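Local coordinates for uncharacterized protein (Staphylococcus aureus subsp. aureus Mu50, PDB 4QPV), which is of unknown function but belongs to the DUF1672 family, whose fold is built on a repeat of a kinked helix and three beta strands, at residues M60-L65 against Y182-Y187. Residues are numbered along the deposited sequence; the frame is centred on the assembly and turned at random.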
HETATM    1  N   MSE A  60       6.282  -6.507 -15.066  1.00 28.57           N
HETATM    2  CA  MSE A  60       6.416  -7.860 -15.605  0.70 30.07           C
HETATM    3  C   MSE A  60       7.910  -8.191 -15.771  1.00 33.94           C
HETATM    4  O   MSE A  60       8.348  -9.235 -15.303  1.00 32.74           O
HETATM    5  CB  MSE A  60       5.640  -8.043 -16.928  0.70 32.65           C
HETATM    6  CG  MSE A  60       5.721  -9.483 -17.495  0.70 42.15           C
HETATM    7 SE   MSE A  60       5.083 -10.892 -16.261  0.52 52.52          SE
HETATM    8  CE  MSE A  60       3.180 -10.584 -16.446  0.70 47.81           C
ATOM      9  N   ASP A  61       8.692  -7.288 -16.418  1.00 31.93           N
ATOM     10  CA  ASP A  61      10.127  -7.490 -16.645  1.00 32.85           C
ATOM     11  C   ASP A  61      10.926  -7.689 -15.344  1.00 36.93           C
ATOM     12  O   ASP A  61      11.778  -8.578 -15.276  1.00 37.70           O
ATOM     13  CB  ASP A  61      10.719  -6.293 -17.405  1.00 34.41           C
ATOM     14  CG  ASP A  61      10.296  -6.188 -18.863  1.00 37.90           C
ATOM     15  OD1 ASP A  61       9.781  -7.196 -19.413  1.00 39.01           O
ATOM     16  OD2 ASP A  61      10.458  -5.103 -19.446  1.00 39.63           O
ATOM     17  N   ASN A  62      10.650  -6.878 -14.329  1.00 31.40           N
ATOM     18  CA  ASN A  62      11.438  -6.898 -13.099  1.00 33.26           C
ATOM     19  C   ASN A  62      10.911  -7.801 -11.993  1.00 37.48           C
ATOM     20  O   ASN A  62      11.728  -8.351 -11.258  1.00 40.04           O
ATOM     21  CB  ASN A  62      11.624  -5.465 -12.556  1.00 30.03           C
ATOM     22  CG  ASN A  62      12.499  -4.652 -13.488  1.00 41.39           C
ATOM     23  OD1 ASN A  62      13.679  -4.960 -13.685  1.00 36.03           O
ATOM     24  ND2 ASN A  62      11.904  -3.716 -14.219  1.00 31.45           N
ATOM     25  N   PHE A  63       9.597  -7.966 -11.859  1.00 32.21           N
ATOM     26  CA  PHE A  63       9.060  -8.778 -10.767  1.00 31.09           C
ATOM     27  C   PHE A  63       8.334 -10.050 -11.224  1.00 36.34           C
ATOM     28  O   PHE A  63       8.025 -10.905 -10.380  1.00 35.28           O
ATOM     29  CB  PHE A  63       8.135  -7.927  -9.876  1.00 30.57           C
ATOM     30  CG  PHE A  63       8.840  -6.699  -9.347  1.00 31.25           C
ATOM     31  CD1 PHE A  63       9.799  -6.803  -8.342  1.00 34.69           C
ATOM     32  CD2 PHE A  63       8.600  -5.445  -9.901  1.00 33.36           C
ATOM     33  CE1 PHE A  63      10.472  -5.671  -7.872  1.00 35.33           C
ATOM     34  CE2 PHE A  63       9.291  -4.315  -9.443  1.00 35.53           C
ATOM     35  CZ  PHE A  63      10.229  -4.440  -8.441  1.00 33.42           C
ATOM     36  N   GLY A  64       8.095 -10.192 -12.531  1.00 33.37           N
ATOM     37  CA  GLY A  64       7.409 -11.363 -13.076  1.00 33.15           C
ATOM     38  C   GLY A  64       5.943 -11.379 -12.686  1.00 34.95           C
ATOM     39  O   GLY A  64       5.330 -12.445 -12.581  1.00 34.96           O
ATOM     40  N   LEU A  65       5.382 -10.184 -12.437  1.00 29.84           N
ATOM     41  CA  LEU A  65       3.990 -10.032 -12.028  1.00 28.94           C
ATOM     42  C   LEU A  65       3.166  -9.226 -13.018  1.00 32.77           C
ATOM     43  O   LEU A  65       3.652  -8.247 -13.599  1.00 31.56           O
ATOM     44  CB  LEU A  65       3.917  -9.352 -10.657  1.00 27.91           C
ATOM     45  CG  LEU A  65       4.435 -10.206  -9.483  1.00 32.53           C
ATOM     46  CD1 LEU A  65       4.743  -9.326  -8.276  1.00 32.47           C
ATOM     47  CD2 LEU A  65       3.438 -11.321  -9.119  1.00 33.30           C
ATOM     48  N   TYR A 182      14.486  -5.687   0.023  1.00 36.56           N
ATOM     49  CA  TYR A 182      15.662  -6.441  -0.421  1.00 38.16           C
ATOM     50  C   TYR A 182      16.035  -5.919  -1.782  1.00 42.19           C
ATOM     51  O   TYR A 182      15.286  -5.126  -2.357  1.00 39.86           O
ATOM     52  CB  TYR A 182      15.411  -7.969  -0.460  1.00 40.09           C
ATOM     53  CG  TYR A 182      15.151  -8.591   0.893  1.00 41.42           C
ATOM     54  CD1 TYR A 182      16.187  -8.787   1.804  1.00 44.54           C
ATOM     55  CD2 TYR A 182      13.860  -8.935   1.289  1.00 41.02           C
ATOM     56  CE1 TYR A 182      15.947  -9.325   3.068  1.00 43.93           C
ATOM     57  CE2 TYR A 182      13.610  -9.487   2.544  1.00 41.75           C
ATOM     58  CZ  TYR A 182      14.658  -9.684   3.428  1.00 48.01           C
ATOM     59  OH  TYR A 182      14.417 -10.226   4.669  1.00 46.41           O
ATOM     60  N   THR A 183      17.171  -6.337  -2.312  1.00 41.24           N
ATOM     61  CA  THR A 183      17.555  -5.901  -3.656  1.00 40.62           C
ATOM     62  C   THR A 183      16.761  -6.692  -4.709  1.00 41.85           C
ATOM     63  O   THR A 183      16.158  -7.721  -4.393  1.00 40.03           O
ATOM     64  CB  THR A 183      19.066  -6.100  -3.848  1.00 45.03           C
ATOM     65  OG1 THR A 183      19.335  -7.498  -3.777  1.00 44.36           O
ATOM     66  CG2 THR A 183      19.895  -5.335  -2.820  1.00 47.76           C
ATOM     67  N   LEU A 184      16.807  -6.245  -5.967  1.00 39.53           N
ATOM     68  CA  LEU A 184      16.144  -6.959  -7.041  1.00 39.47           C
ATOM     69  C   LEU A 184      16.811  -8.341  -7.242  1.00 43.54           C
ATOM     70  O   LEU A 184      16.101  -9.307  -7.527  1.00 41.29           O
ATOM     71  CB  LEU A 184      16.153  -6.124  -8.332  1.00 39.71           C
ATOM     72  CG  LEU A 184      15.281  -6.642  -9.478  1.00 44.76           C
ATOM     73  CD1 LEU A 184      13.818  -6.738  -9.064  1.00 44.32           C
ATOM     74  CD2 LEU A 184      15.433  -5.769 -10.707  1.00 47.98           C
ATOM     75  N   ASP A 185      18.153  -8.452  -7.034  1.00 42.59           N
ATOM     76  CA  ASP A 185      18.837  -9.747  -7.140  1.00 44.62           C
ATOM     77  C   ASP A 185      18.291 -10.698  -6.085  1.00 47.89           C
ATOM     78  O   ASP A 185      17.988 -11.847  -6.404  1.00 48.57           O
ATOM     79  CB  ASP A 185      20.367  -9.608  -7.005  1.00 48.93           C
ATOM     80  CG  ASP A 185      21.070  -9.111  -8.257  1.00 63.30           C
ATOM     81  OD1 ASP A 185      20.435  -9.103  -9.336  1.00 63.00           O
ATOM     82  OD2 ASP A 185      22.263  -8.748  -8.162  1.00 73.56           O
ATOM     83  N   GLU A 186      18.105 -10.196  -4.844  1.00 42.62           N
ATOM     84  CA  GLU A 186      17.553 -10.976  -3.738  1.00 42.04           C
ATOM     85  C   GLU A 186      16.102 -11.366  -4.044  1.00 43.36           C
ATOM     86  O   GLU A 186      15.728 -12.515  -3.787  1.00 43.64           O
ATOM     87  CB  GLU A 186      17.653 -10.210  -2.413  1.00 43.01           C
ATOM     88  CG  GLU A 186      19.049 -10.261  -1.815  1.00 53.54           C
ATOM     89  CD  GLU A 186      19.380  -9.264  -0.718  1.00 65.61           C
ATOM     90  OE1 GLU A 186      18.703  -8.214  -0.617  1.00 49.61           O
ATOM     91  OE2 GLU A 186      20.368  -9.513   0.007  1.00 59.68           O
ATOM     92  N   TYR A 187      15.318 -10.449  -4.668  1.00 38.87           N
ATOM     93  CA  TYR A 187      13.944 -10.738  -5.084  1.00 36.60           C
ATOM     94  C   TYR A 187      13.934 -11.883  -6.107  1.00 42.18           C
ATOM     95  O   TYR A 187      13.155 -12.828  -5.970  1.00 41.83           O
ATOM     96  CB  TYR A 187      13.248  -9.489  -5.676  1.00 35.76           C
ATOM     97  CG  TYR A 187      11.871  -9.801  -6.228  1.00 35.82           C
ATOM     98  CD1 TYR A 187      10.750  -9.802  -5.399  1.00 36.38           C
ATOM     99  CD2 TYR A 187      11.696 -10.156  -7.566  1.00 36.00           C
ATOM    100  CE1 TYR A 187       9.488 -10.134  -5.886  1.00 34.86           C
ATOM    101  CE2 TYR A 187      10.441 -10.508  -8.061  1.00 35.75           C
ATOM    102  CZ  TYR A 187       9.336 -10.477  -7.219  1.00 40.23           C
ATOM    103  OH  TYR A 187       8.088 -10.802  -7.688  1.00 36.95           O
TER
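With its ring carbon CG trans to the backbone N (chi1 175°), Tyr187 reaches out from helix 184-190 to the last turn of helix 48-63, where Phe63, its CG turned the other way to lie opposite the carbonyl carbon (chi1 -56°), turns the edge of its ring toward the tyrosine. The two rings form a T-shaped pair: CD1 of Phe63 lies over the middle of the Tyr187 face, and the planes meet at 83° with centroids 5.2 Å apart. Beyond the ring, the Tyr187 hydroxyl OH donates to Phe63 O at 2.7 Å, in the carbonyl plane and on a lone pair. Leu65 CD1 packs against the same hydroxyl at 3.7 Å. One turn earlier, Leu184 CD1 touches both Asn62 O (3.4 Å) and Phe63 CE1 (3.7 Å), while its CD2 lies 3.5 Å from Asn62 OD1, an oxygen that accepts from Ser111 N. Leu121 and Val122 of helix 116-133 also pack on Phe63, and a capping box of Thr183 and Glu186 closes the N-terminal end of helix 184-190. Gly64, with positive phi, ends helix 48-63. The last carbonyls of a helix have no following turn to supply N-H donors; here Phe63 O and Asn62 O take theirs from side chains of helix 184-190, Tyr187 OH and Lys188 NZ, and the buried Phe63, Leu184 and Tyr187 probably keep water away from these bonds.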